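GNA33 (Neisseria gonorrhoeae FA 1090, PDB 2G6G) probably cleaves the beta-1,4 linkage between N-acetylmuramic acid and N-acetylglucosamine in peptidoglycan as a lytic transglycosylase, leaving a 1,6-anhydro bond on the muramic acid. Local coordinates at residues G20-A25 with C82-Q87; S61-R66 with T88-F93; P139-P144 with P310-F315. All coordinates share one frame; numbering follows the deposited sequence.

Interaction 1 (G20-A25 with C82-Q87)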
ATOM      1  N   GLY A  20     -19.425  29.416  -1.787  1.00 35.76           N
ATOM      2  CA  GLY A  20     -18.864  30.080  -2.970  1.00 33.46           C
ATOM      3  C   GLY A  20     -19.369  29.573  -4.318  1.00 31.56           C
ATOM      4  O   GLY A  20     -20.079  28.568  -4.380  1.00 31.38           O
ATOM      5  N   PRO A  21     -19.031  30.294  -5.406  1.00 29.95           N
ATOM      6  CA  PRO A  21     -19.429  29.892  -6.760  1.00 28.09           C
ATOM      7  C   PRO A  21     -18.874  28.529  -7.205  1.00 26.45           C
ATOM      8  O   PRO A  21     -17.674  28.275  -7.083  1.00 25.67           O
ATOM      9  CB  PRO A  21     -18.871  31.018  -7.646  1.00 28.33           C
ATOM     10  CG  PRO A  21     -17.824  31.716  -6.805  1.00 28.91           C
ATOM     11  CD  PRO A  21     -18.288  31.573  -5.396  1.00 29.79           C
ATOM     12  N   ASP A  22     -19.778  27.676  -7.693  1.00 24.46           N
ATOM     13  CA  ASP A  22     -19.467  26.455  -8.424  1.00 22.74           C
ATOM     14  C   ASP A  22     -18.276  26.625  -9.361  1.00 21.33           C
ATOM     15  O   ASP A  22     -18.226  27.581 -10.132  1.00 21.37           O
ATOM     16  CB  ASP A  22     -20.677  26.050  -9.274  1.00 23.13           C
ATOM     17  CG  ASP A  22     -21.654  25.138  -8.540  1.00 23.80           C
ATOM     18  OD1 ASP A  22     -21.408  24.783  -7.365  1.00 25.09           O
ATOM     19  OD2 ASP A  22     -22.676  24.764  -9.162  1.00 24.84           O
ATOM     20  N   ARG A  23     -17.320  25.701  -9.295  1.00 19.27           N
ATOM     21  CA  ARG A  23     -16.203  25.689 -10.243  1.00 17.15           C
ATOM     22  C   ARG A  23     -16.689  25.332 -11.647  1.00 15.32           C
ATOM     23  O   ARG A  23     -17.676  24.612 -11.801  1.00 13.88           O
ATOM     24  CB  ARG A  23     -15.081  24.730  -9.784  1.00 17.08           C
ATOM     25  CG  ARG A  23     -14.211  25.270  -8.632  1.00 19.76           C
ATOM     26  CD  ARG A  23     -13.337  26.461  -9.074  1.00 22.51           C
ATOM     27  NE  ARG A  23     -12.699  27.140  -7.949  1.00 26.49           N
ATOM     28  CZ  ARG A  23     -11.454  26.911  -7.514  1.00 27.44           C
ATOM     29  NH1 ARG A  23     -10.672  25.998  -8.095  1.00 26.80           N
ATOM     30  NH2 ARG A  23     -10.991  27.595  -6.473  1.00 27.46           N
ATOM     31  N   PRO A  24     -15.997  25.847 -12.677  1.00 14.35           N
ATOM     32  CA  PRO A  24     -16.263  25.430 -14.061  1.00 13.67           C
ATOM     33  C   PRO A  24     -16.251  23.894 -14.192  1.00 12.95           C
ATOM     34  O   PRO A  24     -15.387  23.229 -13.612  1.00 13.61           O
ATOM     35  CB  PRO A  24     -15.120  26.083 -14.849  1.00 13.57           C
ATOM     36  CG  PRO A  24     -14.689  27.265 -14.003  1.00 14.14           C
ATOM     37  CD  PRO A  24     -14.929  26.867 -12.584  1.00 14.22           C
ATOM     38  N   ALA A  25     -17.222  23.341 -14.913  1.00 11.85           N
ATOM     39  CA  ALA A  25     -17.415  21.898 -14.981  1.00 11.30           C
ATOM     40  C   ALA A  25     -16.643  21.311 -16.156  1.00 10.95           C
ATOM     41  O   ALA A  25     -16.256  20.139 -16.135  1.00  9.93           O
ATOM     42  CB  ALA A  25     -18.892  21.567 -15.102  1.00 11.51           C
ATOM     43  N   CYS A  82     -11.103  19.246  -7.138  1.00 10.30           N
ATOM     44  CA  CYS A  82     -10.691  19.203  -5.751  1.00 11.18           C
ATOM     45  C   CYS A  82     -11.246  20.395  -4.928  1.00 10.96           C
ATOM     46  O   CYS A  82     -11.660  20.195  -3.775  1.00 10.90           O
ATOM     47  CB  CYS A  82      -9.177  19.006  -5.623  1.00 11.19           C
ATOM     48  SG  CYS A  82      -8.774  17.237  -5.700  0.80 13.94           S
ATOM     49  N   ALA A  83     -11.306  21.594  -5.516  1.00 10.10           N
ATOM     50  CA  ALA A  83     -11.947  22.733  -4.824  1.00 10.22           C
ATOM     51  C   ALA A  83     -13.463  22.514  -4.745  1.00  9.86           C
ATOM     52  O   ALA A  83     -14.062  22.712  -3.698  1.00  9.05           O
ATOM     53  CB  ALA A  83     -11.629  24.083  -5.494  1.00 10.16           C
ATOM     54  N   GLN A  84     -14.058  22.055  -5.844  1.00  9.32           N
ATOM     55  CA  GLN A  84     -15.472  21.742  -5.867  1.00  9.65           C
ATOM     56  C   GLN A  84     -15.887  20.663  -4.865  1.00  9.85           C
ATOM     57  O   GLN A  84     -16.970  20.757  -4.292  1.00 10.09           O
ATOM     58  CB  GLN A  84     -15.909  21.373  -7.286  1.00 10.47           C
ATOM     59  CG  GLN A  84     -17.405  21.254  -7.472  1.00 11.49           C
ATOM     60  CD  GLN A  84     -18.146  22.536  -7.167  1.00 13.64           C
ATOM     61  OE1 GLN A  84     -17.609  23.645  -7.298  1.00 16.81           O
ATOM     62  NE2 GLN A  84     -19.392  22.396  -6.745  1.00 15.13           N
ATOM     63  N   ALA A  85     -15.035  19.656  -4.648  1.00 10.44           N
ATOM     64  CA  ALA A  85     -15.293  18.606  -3.650  1.00 10.82           C
ATOM     65  C   ALA A  85     -15.585  19.226  -2.278  1.00 11.81           C
ATOM     66  O   ALA A  85     -16.455  18.765  -1.538  1.00 12.25           O
ATOM     67  CB  ALA A  85     -14.103  17.688  -3.546  1.00 10.71           C
ATOM     68  N   PHE A  86     -14.849  20.271  -1.929  1.00 12.34           N
ATOM     69  CA  PHE A  86     -15.047  20.902  -0.625  1.00 13.69           C
ATOM     70  C   PHE A  86     -16.196  21.910  -0.581  1.00 13.69           C
ATOM     71  O   PHE A  86     -16.553  22.404   0.490  1.00 15.08           O
ATOM     72  CB  PHE A  86     -13.733  21.472  -0.100  1.00 14.08           C
ATOM     73  CG  PHE A  86     -12.769  20.406   0.370  1.00 14.52           C
ATOM     74  CD1 PHE A  86     -11.847  19.854  -0.500  1.00 16.08           C
ATOM     75  CD2 PHE A  86     -12.802  19.954   1.690  1.00 16.41           C
ATOM     76  CE1 PHE A  86     -10.965  18.832  -0.080  1.00 16.63           C
ATOM     77  CE2 PHE A  86     -11.915  18.945   2.132  1.00 17.64           C
ATOM     78  CZ  PHE A  86     -10.999  18.390   1.247  1.00 16.19           C
ATOM     79  N   GLN A  87     -16.801  22.186  -1.730  1.00 13.81           N
ATOM     80  CA  GLN A  87     -18.002  23.040  -1.775  1.00 14.40           C
ATOM     81  C   GLN A  87     -19.295  22.216  -1.931  1.00 13.42           C
ATOM     82  O   GLN A  87     -20.378  22.777  -2.108  1.00 13.04           O
ATOM     83  CB  GLN A  87     -17.882  24.085  -2.897  1.00 14.25           C
ATOM     84  CG  GLN A  87     -16.579  24.907  -2.861  1.00 15.82           C
ATOM     85  CD  GLN A  87     -16.529  26.002  -3.920  1.00 16.96           C
ATOM     86  OE1 GLN A  87     -16.176  27.143  -3.622  1.00 23.73           O
ATOM     87  NE2 GLN A  87     -16.895  25.668  -5.153  1.00 20.30           N
TER

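Interaction 2 (S61-R66 with T88-F93). Unlike the reference sequence in segment 88-93: I90 (reference Val). With SO4 (sulfate ion), chain E.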
ATOM      1  N   SER A  61     -18.151   8.178  -0.680  1.00  9.64           N
ATOM      2  CA  SER A  61     -17.203   8.308  -1.795  1.00  9.71           C
ATOM      3  C   SER A  61     -16.611   9.720  -1.880  1.00  9.15           C
ATOM      4  O   SER A  61     -15.423   9.891  -2.192  1.00  8.23           O
ATOM      5  CB  SER A  61     -17.890   7.934  -3.120  1.00  9.48           C
ATOM      6  OG  SER A  61     -18.329   6.587  -3.067  1.00 11.26           O
ATOM      7  N   LEU A  62     -17.452  10.715  -1.600  1.00  8.65           N
ATOM      8  CA  LEU A  62     -17.024  12.116  -1.576  1.00 10.03           C
ATOM      9  C   LEU A  62     -16.071  12.445  -0.416  1.00  9.53           C
ATOM     10  O   LEU A  62     -15.119  13.206  -0.588  1.00 10.31           O
ATOM     11  CB  LEU A  62     -18.241  13.041  -1.520  1.00  9.04           C
ATOM     12  CG  LEU A  62     -18.222  14.463  -2.101  1.00 12.40           C
ATOM     13  CD1 LEU A  62     -19.237  15.335  -1.345  1.00  5.41           C
ATOM     14  CD2 LEU A  62     -16.870  15.179  -2.197  1.00 11.76           C
ATOM     15  N   GLN A  63     -16.345  11.909   0.769  1.00  9.85           N
ATOM     16  CA  GLN A  63     -15.418  12.023   1.886  1.00 10.30           C
ATOM     17  C   GLN A  63     -14.098  11.378   1.515  1.00 10.76           C
ATOM     18  O   GLN A  63     -13.051  11.922   1.796  1.00 10.37           O
ATOM     19  CB  GLN A  63     -15.983  11.370   3.148  1.00 10.22           C
ATOM     20  CG  GLN A  63     -17.258  12.040   3.688  1.00 10.37           C
ATOM     21  CD  GLN A  63     -17.812  11.310   4.896  1.00 11.59           C
ATOM     22  OE1 GLN A  63     -18.057  10.098   4.852  1.00 14.93           O
ATOM     23  NE2 GLN A  63     -17.995  12.040   5.994  1.00 13.37           N
ATOM     24  N   SER A  64     -14.157  10.229   0.844  1.00 11.41           N
ATOM     25  CA  SER A  64     -12.948   9.591   0.350  1.00 12.57           C
ATOM     26  C   SER A  64     -12.179  10.483  -0.655  1.00 13.07           C
ATOM     27  O   SER A  64     -10.967  10.712  -0.497  1.00 14.07           O
ATOM     28  CB  SER A  64     -13.271   8.219  -0.226  1.00 11.99           C
ATOM     29  OG  SER A  64     -12.072   7.498  -0.402  1.00 14.05           O
ATOM     30  N   PHE A  65     -12.880  11.031  -1.646  1.00 12.53           N
ATOM     31  CA  PHE A  65     -12.255  11.963  -2.603  1.00 11.94           C
ATOM     32  C   PHE A  65     -11.593  13.170  -1.916  1.00 11.90           C
ATOM     33  O   PHE A  65     -10.513  13.604  -2.318  1.00 11.28           O
ATOM     34  CB  PHE A  65     -13.265  12.469  -3.648  1.00 11.48           C
ATOM     35  CG  PHE A  65     -12.618  13.221  -4.776  1.00 12.10           C
ATOM     36  CD1 PHE A  65     -11.794  12.548  -5.697  1.00 10.73           C
ATOM     37  CD2 PHE A  65     -12.754  14.590  -4.887  1.00 11.04           C
ATOM     38  CE1 PHE A  65     -11.170  13.234  -6.730  1.00 10.41           C
ATOM     39  CE2 PHE A  65     -12.135  15.299  -5.924  1.00 12.72           C
ATOM     40  CZ  PHE A  65     -11.342  14.618  -6.857  1.00 11.11           C
ATOM     41  N   ARG A  66     -12.262  13.713  -0.900  1.00 11.83           N
ATOM     42  CA  ARG A  66     -11.764  14.883  -0.164  1.00 12.24           C
ATOM     43  C   ARG A  66     -10.400  14.631   0.520  1.00 12.83           C
ATOM     44  O   ARG A  66      -9.560  15.546   0.567  1.00 13.65           O
ATOM     45  CB  ARG A  66     -12.789  15.374   0.879  1.00 11.12           C
ATOM     46  CG  ARG A  66     -13.949  16.204   0.369  1.00  9.80           C
ATOM     47  CD  ARG A  66     -14.882  16.486   1.552  1.00 11.27           C
ATOM     48  NE  ARG A  66     -16.010  17.363   1.218  1.00  8.51           N
ATOM     49  CZ  ARG A  66     -16.590  18.236   2.051  1.00  8.43           C
ATOM     50  NH1 ARG A  66     -16.179  18.385   3.314  1.00  4.53           N
ATOM     51  NH2 ARG A  66     -17.613  18.975   1.614  1.00  5.61           N
ATOM     52  N   THR A  88     -19.170  20.886  -1.873  1.00 12.73           N
ATOM     53  CA  THR A  88     -20.297  19.960  -2.051  1.00 12.28           C
ATOM     54  C   THR A  88     -20.685  19.385  -0.689  1.00 11.28           C
ATOM     55  O   THR A  88     -19.824  18.855  -0.001  1.00 11.82           O
ATOM     56  CB  THR A  88     -19.894  18.791  -2.972  1.00 12.97           C
ATOM     57  OG1 THR A  88     -19.338  19.319  -4.184  1.00 15.40           O
ATOM     58  CG2 THR A  88     -21.093  17.874  -3.298  1.00 12.41           C
ATOM     59  N   PRO A  89     -21.978  19.490  -0.294  1.00 10.27           N
ATOM     60  CA  PRO A  89     -22.464  18.892   0.960  1.00  9.32           C
ATOM     61  C   PRO A  89     -22.267  17.373   1.040  1.00  9.12           C
ATOM     62  O   PRO A  89     -22.319  16.676  -0.000  1.00  7.50           O
ATOM     63  CB  PRO A  89     -23.962  19.240   0.950  1.00 10.80           C
ATOM     64  CG  PRO A  89     -24.062  20.468   0.082  1.00  9.83           C
ATOM     65  CD  PRO A  89     -23.051  20.222  -1.000  1.00  9.74           C
ATOM     66  N   ILE A  90     -22.009  16.871   2.253  1.00  8.29           N
ATOM     67  CA  ILE A  90     -21.788  15.438   2.466  1.00  8.20           C
ATOM     68  C   ILE A  90     -23.165  14.752   2.534  1.00  8.38           C
ATOM     69  O   ILE A  90     -23.655  14.317   3.592  1.00  8.95           O
ATOM     70  CB  ILE A  90     -20.860  15.122   3.704  1.00  8.36           C
ATOM     71  CG1 ILE A  90     -19.464  15.756   3.551  1.00  7.05           C
ATOM     72  CG2 ILE A  90     -20.687  13.601   3.879  1.00  8.11           C
ATOM     73  CD1 ILE A  90     -18.638  15.216   2.290  1.00  4.07           C
ATOM     74  N   HIS A  91     -23.818  14.726   1.385  1.00  7.44           N
ATOM     75  CA  HIS A  91     -25.116  14.104   1.263  1.00  6.36           C
ATOM     76  C   HIS A  91     -25.109  13.448  -0.072  1.00  6.09           C
ATOM     77  O   HIS A  91     -24.456  13.937  -0.990  1.00  5.67           O
ATOM     78  CB  HIS A  91     -26.238  15.133   1.360  1.00  5.83           C
ATOM     79  CG  HIS A  91     -26.401  15.693   2.728  1.00  4.12           C
ATOM     80  ND1 HIS A  91     -26.874  14.944   3.784  1.00  3.60           N
ATOM     81  CD2 HIS A  91     -26.117  16.915   3.228  1.00  3.75           C
ATOM     82  CE1 HIS A  91     -26.886  15.689   4.875  1.00  3.46           C
ATOM     83  NE2 HIS A  91     -26.439  16.891   4.564  1.00  3.11           N
ATOM     84  N   SER A  92     -25.839  12.349  -0.187  1.00  6.58           N
ATOM     85  CA  SER A  92     -25.663  11.485  -1.342  1.00  7.18           C
ATOM     86  C   SER A  92     -26.182  12.092  -2.648  1.00  6.41           C
ATOM     87  O   SER A  92     -25.535  11.960  -3.678  1.00  6.40           O
ATOM     88  CB  SER A  92     -26.176  10.071  -1.064  1.00  8.33           C
ATOM     89  OG  SER A  92     -25.157   9.335  -0.377  1.00  8.91           O
ATOM     90  N   PHE A  93     -27.278  12.840  -2.589  1.00  6.42           N
ATOM     91  CA  PHE A  93     -27.746  13.522  -3.792  1.00  5.45           C
ATOM     92  C   PHE A  93     -26.708  14.527  -4.321  1.00  5.05           C
ATOM     93  O   PHE A  93     -26.344  14.474  -5.497  1.00  4.29           O
ATOM     94  CB  PHE A  93     -29.101  14.177  -3.579  1.00  5.73           C
ATOM     95  CG  PHE A  93     -29.712  14.697  -4.846  1.00  6.59           C
ATOM     96  CD1 PHE A  93     -30.475  13.859  -5.661  1.00  7.06           C
ATOM     97  CD2 PHE A  93     -29.485  16.008  -5.255  1.00  5.92           C
ATOM     98  CE1 PHE A  93     -31.040  14.338  -6.844  1.00  5.32           C
ATOM     99  CE2 PHE A  93     -30.022  16.478  -6.441  1.00  4.75           C
ATOM    100  CZ  PHE A  93     -30.803  15.637  -7.236  1.00  4.94           C
TER
HETATM  101  S   SO4 E 504     -28.060  11.317   2.949  1.00 24.88           S
HETATM  102  O1  SO4 E 504     -28.888  11.832   1.869  1.00 26.66           O
HETATM  103  O2  SO4 E 504     -26.663  11.387   2.547  1.00 27.06           O
HETATM  104  O3  SO4 E 504     -28.474   9.954   3.219  1.00 24.03           O
HETATM  105  O4  SO4 E 504     -28.207  12.147   4.146  1.00 27.04           O

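Interaction 3 (P139-P144 with P310-F315)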
ATOM      1  N   PRO A 139      10.003  -4.637  20.218  1.00 19.14           N
ATOM      2  CA  PRO A 139      10.149  -3.313  19.614  1.00 18.37           C
ATOM      3  C   PRO A 139       9.754  -3.208  18.146  1.00 18.24           C
ATOM      4  O   PRO A 139       9.988  -4.127  17.341  1.00 18.18           O
ATOM      5  CB  PRO A 139      11.644  -3.000  19.801  1.00 18.02           C
ATOM      6  CG  PRO A 139      12.284  -4.288  19.988  1.00 18.16           C
ATOM      7  CD  PRO A 139      11.313  -5.207  20.614  1.00 18.68           C
ATOM      8  N   ILE A 140       9.149  -2.074  17.808  1.00 17.47           N
ATOM      9  CA  ILE A 140       8.896  -1.737  16.430  1.00 17.40           C
ATOM     10  C   ILE A 140       9.916  -0.670  16.062  1.00 16.86           C
ATOM     11  O   ILE A 140       9.945   0.398  16.696  1.00 16.49           O
ATOM     12  CB  ILE A 140       7.457  -1.212  16.228  1.00 17.54           C
ATOM     13  CG1 ILE A 140       6.456  -2.202  16.852  1.00 18.39           C
ATOM     14  CG2 ILE A 140       7.198  -0.982  14.747  1.00 17.65           C
ATOM     15  CD1 ILE A 140       4.982  -1.835  16.689  1.00 17.89           C
ATOM     16  N   TYR A 141      10.746  -0.956  15.050  1.00 16.12           N
ATOM     17  CA  TYR A 141      11.908  -0.104  14.744  1.00 15.02           C
ATOM     18  C   TYR A 141      11.653   0.902  13.632  1.00 14.41           C
ATOM     19  O   TYR A 141      11.043   0.577  12.613  1.00 13.70           O
ATOM     20  CB  TYR A 141      13.116  -0.947  14.354  1.00 14.61           C
ATOM     21  CG  TYR A 141      13.741  -1.734  15.465  1.00 14.73           C
ATOM     22  CD1 TYR A 141      13.684  -3.126  15.481  1.00 12.94           C
ATOM     23  CD2 TYR A 141      14.427  -1.092  16.489  1.00 16.04           C
ATOM     24  CE1 TYR A 141      14.295  -3.859  16.499  1.00 13.46           C
ATOM     25  CE2 TYR A 141      15.021  -1.807  17.512  1.00 16.40           C
ATOM     26  CZ  TYR A 141      14.944  -3.192  17.513  1.00 15.04           C
ATOM     27  OH  TYR A 141      15.561  -3.878  18.523  1.00 15.91           O
ATOM     28  N   GLY A 142      12.125   2.128  13.848  1.00 14.40           N
ATOM     29  CA  GLY A 142      12.239   3.110  12.785  1.00 15.02           C
ATOM     30  C   GLY A 142      13.523   2.832  12.001  1.00 15.97           C
ATOM     31  O   GLY A 142      14.255   1.870  12.261  1.00 16.18           O
ATOM     32  N   ILE A 143      13.812   3.687  11.035  1.00 16.51           N
ATOM     33  CA  ILE A 143      15.001   3.509  10.223  1.00 15.64           C
ATOM     34  C   ILE A 143      16.255   3.609  11.115  1.00 15.11           C
ATOM     35  O   ILE A 143      16.421   4.583  11.852  1.00 14.64           O
ATOM     36  CB  ILE A 143      14.996   4.476   9.007  1.00 16.70           C
ATOM     37  CG1 ILE A 143      13.967   3.954   7.973  1.00 16.40           C
ATOM     38  CG2 ILE A 143      16.424   4.619   8.396  1.00 15.70           C
ATOM     39  CD1 ILE A 143      13.729   4.858   6.796  1.00 18.98           C
ATOM     40  N   PRO A 144      17.111   2.559  11.091  1.00 14.53           N
ATOM     41  CA  PRO A 144      18.318   2.604  11.922  1.00 14.17           C
ATOM     42  C   PRO A 144      19.248   3.769  11.635  1.00 14.47           C
ATOM     43  O   PRO A 144      19.218   4.330  10.541  1.00 14.81           O
ATOM     44  CB  PRO A 144      18.980   1.230  11.677  1.00 14.14           C
ATOM     45  CG  PRO A 144      17.801   0.326  11.224  1.00 13.90           C
ATOM     46  CD  PRO A 144      16.992   1.279  10.358  1.00 12.97           C
ATOM     47  N   PRO A 310      14.142 -13.424   5.891  1.00 18.36           N
ATOM     48  CA  PRO A 310      15.196 -12.434   6.142  1.00 17.79           C
ATOM     49  C   PRO A 310      14.761 -10.975   5.939  1.00 17.53           C
ATOM     50  O   PRO A 310      15.328 -10.061   6.555  1.00 16.85           O
ATOM     51  CB  PRO A 310      16.308 -12.818   5.150  1.00 17.57           C
ATOM     52  CG  PRO A 310      15.656 -13.615   4.070  1.00 17.79           C
ATOM     53  CD  PRO A 310      14.307 -14.114   4.594  1.00 18.46           C
ATOM     54  N   SER A 311      13.785 -10.772   5.061  1.00 17.12           N
ATOM     55  CA  SER A 311      13.151  -9.474   4.851  1.00 17.07           C
ATOM     56  C   SER A 311      12.691  -8.856   6.176  1.00 17.11           C
ATOM     57  O   SER A 311      12.197  -9.551   7.066  1.00 17.23           O
ATOM     58  CB  SER A 311      11.933  -9.655   3.933  1.00 17.63           C
ATOM     59  OG  SER A 311      11.151  -8.473   3.859  1.00 19.65           O
ATOM     60  N   TYR A 312      12.830  -7.543   6.293  1.00 16.75           N
ATOM     61  CA  TYR A 312      12.489  -6.844   7.518  1.00 16.85           C
ATOM     62  C   TYR A 312      12.079  -5.459   7.145  1.00 16.98           C
ATOM     63  O   TYR A 312      12.762  -4.808   6.363  1.00 17.71           O
ATOM     64  CB  TYR A 312      13.685  -6.738   8.456  1.00 16.40           C
ATOM     65  CG  TYR A 312      13.286  -6.487   9.877  1.00 16.71           C
ATOM     66  CD1 TYR A 312      12.875  -7.540  10.683  1.00 15.50           C
ATOM     67  CD2 TYR A 312      13.313  -5.192  10.427  1.00 16.86           C
ATOM     68  CE1 TYR A 312      12.501  -7.342  12.003  1.00 16.48           C
ATOM     69  CE2 TYR A 312      12.937  -4.979  11.762  1.00 17.56           C
ATOM     70  CZ  TYR A 312      12.525  -6.071  12.536  1.00 17.11           C
ATOM     71  OH  TYR A 312      12.155  -5.915  13.852  1.00 17.48           O
ATOM     72  N   ILE A 313      10.970  -5.013   7.729  1.00 16.91           N
ATOM     73  CA  ILE A 313      10.391  -3.712   7.438  1.00 15.87           C
ATOM     74  C   ILE A 313      10.718  -2.724   8.558  1.00 15.56           C
ATOM     75  O   ILE A 313      10.610  -3.043   9.751  1.00 15.37           O
ATOM     76  CB  ILE A 313       8.868  -3.810   7.221  1.00 15.59           C
ATOM     77  CG1 ILE A 313       8.522  -4.893   6.188  1.00 15.83           C
ATOM     78  CG2 ILE A 313       8.261  -2.479   6.763  1.00 16.64           C
ATOM     79  CD1 ILE A 313       9.088  -4.646   4.817  1.00 17.29           C
ATOM     80  N   PHE A 314      11.125  -1.529   8.147  1.00 14.30           N
ATOM     81  CA  PHE A 314      11.248  -0.400   9.047  1.00 15.00           C
ATOM     82  C   PHE A 314      10.090   0.571   8.837  1.00 14.76           C
ATOM     83  O   PHE A 314       9.579   0.725   7.723  1.00 14.76           O
ATOM     84  CB  PHE A 314      12.603   0.290   8.866  1.00 13.81           C
ATOM     85  CG  PHE A 314      13.752  -0.630   9.081  1.00 15.10           C
ATOM     86  CD1 PHE A 314      14.485  -1.108   8.007  1.00 16.54           C
ATOM     87  CD2 PHE A 314      14.072  -1.072  10.354  1.00 14.46           C
ATOM     88  CE1 PHE A 314      15.530  -2.006   8.205  1.00 17.66           C
ATOM     89  CE2 PHE A 314      15.122  -1.964  10.554  1.00 14.56           C
ATOM     90  CZ  PHE A 314      15.848  -2.429   9.481  1.00 14.89           C
ATOM     91  N   PHE A 315       9.683   1.217   9.918  1.00 15.31           N
ATOM     92  CA  PHE A 315       8.465   1.997   9.926  1.00 16.24           C
ATOM     93  C   PHE A 315       8.696   3.438  10.344  1.00 16.63           C
ATOM     94  O   PHE A 315       9.775   3.797  10.749  1.00 16.54           O
ATOM     95  CB  PHE A 315       7.484   1.365  10.899  1.00 16.46           C
ATOM     96  CG  PHE A 315       7.062  -0.003  10.519  1.00 16.75           C
ATOM     97  CD1 PHE A 315       7.729  -1.134  11.030  1.00 16.12           C
ATOM     98  CD2 PHE A 315       5.986  -0.181   9.670  1.00 17.69           C
ATOM     99  CE1 PHE A 315       7.330  -2.393  10.676  1.00 15.54           C
ATOM    100  CE2 PHE A 315       5.589  -1.462   9.303  1.00 18.91           C
ATOM    101  CZ  PHE A 315       6.254  -2.564   9.798  1.00 16.01           C
TER
HETATM  102  O   HOH W   1      10.037  -4.286  14.304  1.00 13.86           O
HETATM  103  O   HOH W   2      10.662  -2.358  12.273  1.00  7.28           O

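Interaction 1 (G20-A25 with C82-Q87)
With its CG trans to its own backbone N (chi1 -170°) and a bend at chi2, Q84 turns its terminal amide outward from helix 79-85 to meet D22 and R23. The arrangement is an extended loop held against the end of a helix: the backbone from P21 to P24 is extended, close to polyproline II, and two of its peptide groups, R23 N and P21 O, meet glutamine side chains. The main link is the bond from R23 N to Q84 OE1, 2.9 Å long and nearly straight at 175°, although the donor stands well above the plane of the amide carbonyl. The other end of the same amide donates from Q84 NE2 to D22 OD1 over 3.2 Å. Here the carboxylate and amide planes are 83° apart, and OD1 is met from above the carboxylate. Because OE1 takes a backbone N-H while NE2 finds a carboxylate, the two ends of the Q84 amide are chemically distinguished and its flip is fixed. Q87 makes two weak bonds from NE2, to P21 O at 3.3 Å and to Q84 OE1 at 3.0 Å, so this one nitrogen joins loop and glutamine. D22 has a second partner, its OD2 forming a salt bridge with R101 of helix 92-102, while Y102 of that helix hydrogen-bonds R23 O. The loop is thereby tied to two successive helices on the protein surface. The R23 side chain, bent at chi2, runs past Q84 in the opposite direction and reaches D80, with which NH1 makes a salt bridge. The same guanidinium sets one face against the A83 methyl, offset toward the rim, and A83 CB approaches R23 NH1 to 3.4 Å.

Interaction 2 (S61-R66 with T88-F93)
I90 lays its CD1 methyl over one face of the R66 guanidinium, offset toward the rim, with I90 CD1 3.6 Å from R66 NE. The isoleucine, which differs from the reference sequence, is the centre of an inverse gamma turn that leads into helix 92-102, and H91 occupies the N-cap position of that helix. Helix 58-72 supplies the opposing surface: L62 and R66 point at the turn, and Q63 reaches it with the end of its chain. R66 carries its CG on the side away from its carbonyl carbon (chi1 -79°) and then runs straight from CG to NE, which carries the guanidinium past the I90 methyl to the backbone of T88. The two side chains come from opposite directions. R66 NH2 donates to T88 O at 2.7 Å; the bond is strongly bent (128° at the hydrogen) and counts as weak. A stronger partner of NH2 is S16 O, and NE gives a weak bond to A85 O, so several carbonyls gather around this buried cation and probably help to hold its plane. The rest of the contact is mostly apolar. L62 CD1 lies 3.7 Å from I90 CD1 and equally close to T88 CG2, while Q63, crossing I90 at about a right angle, sets its CG 3.7 Å from I90 CD1. The Q63 amide runs alongside I90 CG2 and bonds D14 O through NE2. T88 OG1 turns back to Q84 O, leaving its methyl for the leucine. Past the turn, a sulfate, probably from the crystallisation liquor, sits at the start of helix 92-102, where the helix end may favour an anion. H91 ND1 donates to its O4 along a fairly straight path (161°), and S92 N donates to its O2 at 3.0 Å.

Interaction 3 (P139-P144 with P310-F315)
P144 rests on the face of the F314 ring in a CH-pi contact: P144 CD lies 3.7 Å from the centroid of that ring and 11° off its normal. The phenylalanine turns its CG away from its carbonyl carbon and beside its backbone N, which brings a ring face against the proline; I143 meets CB instead, its CG1 4.0 Å from F314 CB. F147 then meets F314 edge-to-face. This packing lies in the MltA-specific insert domain, where strands 139-141 and 313-315 run almost perpendicular, at 86°, and so meet at a crossing rather than as paired neighbours. One bond joins the backbones: F315 N donates to Y141 O at 3.1 Å. G142, next in line, adds a CA-H...O contact of 3.3 Å from its CA to F315 O. Y312 takes the other type of first torsion, CG opposite the backbone N (chi1 -159°), and thereby carries its hydroxyl to the edge of the Y141 ring, with Y312 OH 3.6 Å from Y141 CD1. On another side of the crossing, I140 CG2 packs on F315 CD1 at 3.8 Å. Water 1 links Y312 OH, 2.7 Å from the water oxygen, to P139 O; water 2 donates to both Y141 O and I313 O. In this buried site the waters thus supply donors to P139 O and I313 O and a second donor to Y141 O, while aromatic and aliphatic surfaces supply most of the contact.

Overall arrangement
From the N terminus, the extended loop 20-25 is met first, and interaction 1 closes a loop of 56 intervening residues when 82-87 packs against it. Helix 58-72 lies within that span; its segment 61-66 pairs with 88-93, so interactions 1 and 2 cross, their segments alternating along the chain. They also touch, with centres 12 Å apart: A85 CB is 3.6 Å from F65 CD2. Together they join the N-terminal loop to three successive helices. Interaction 3 follows in series, bridging 165 residues to bring two strands of the MltA insert region together. It lies on the opposite side of the chain's centre, about 26 Å from interaction 1 and 22 Å from interaction 2 by nearest atoms.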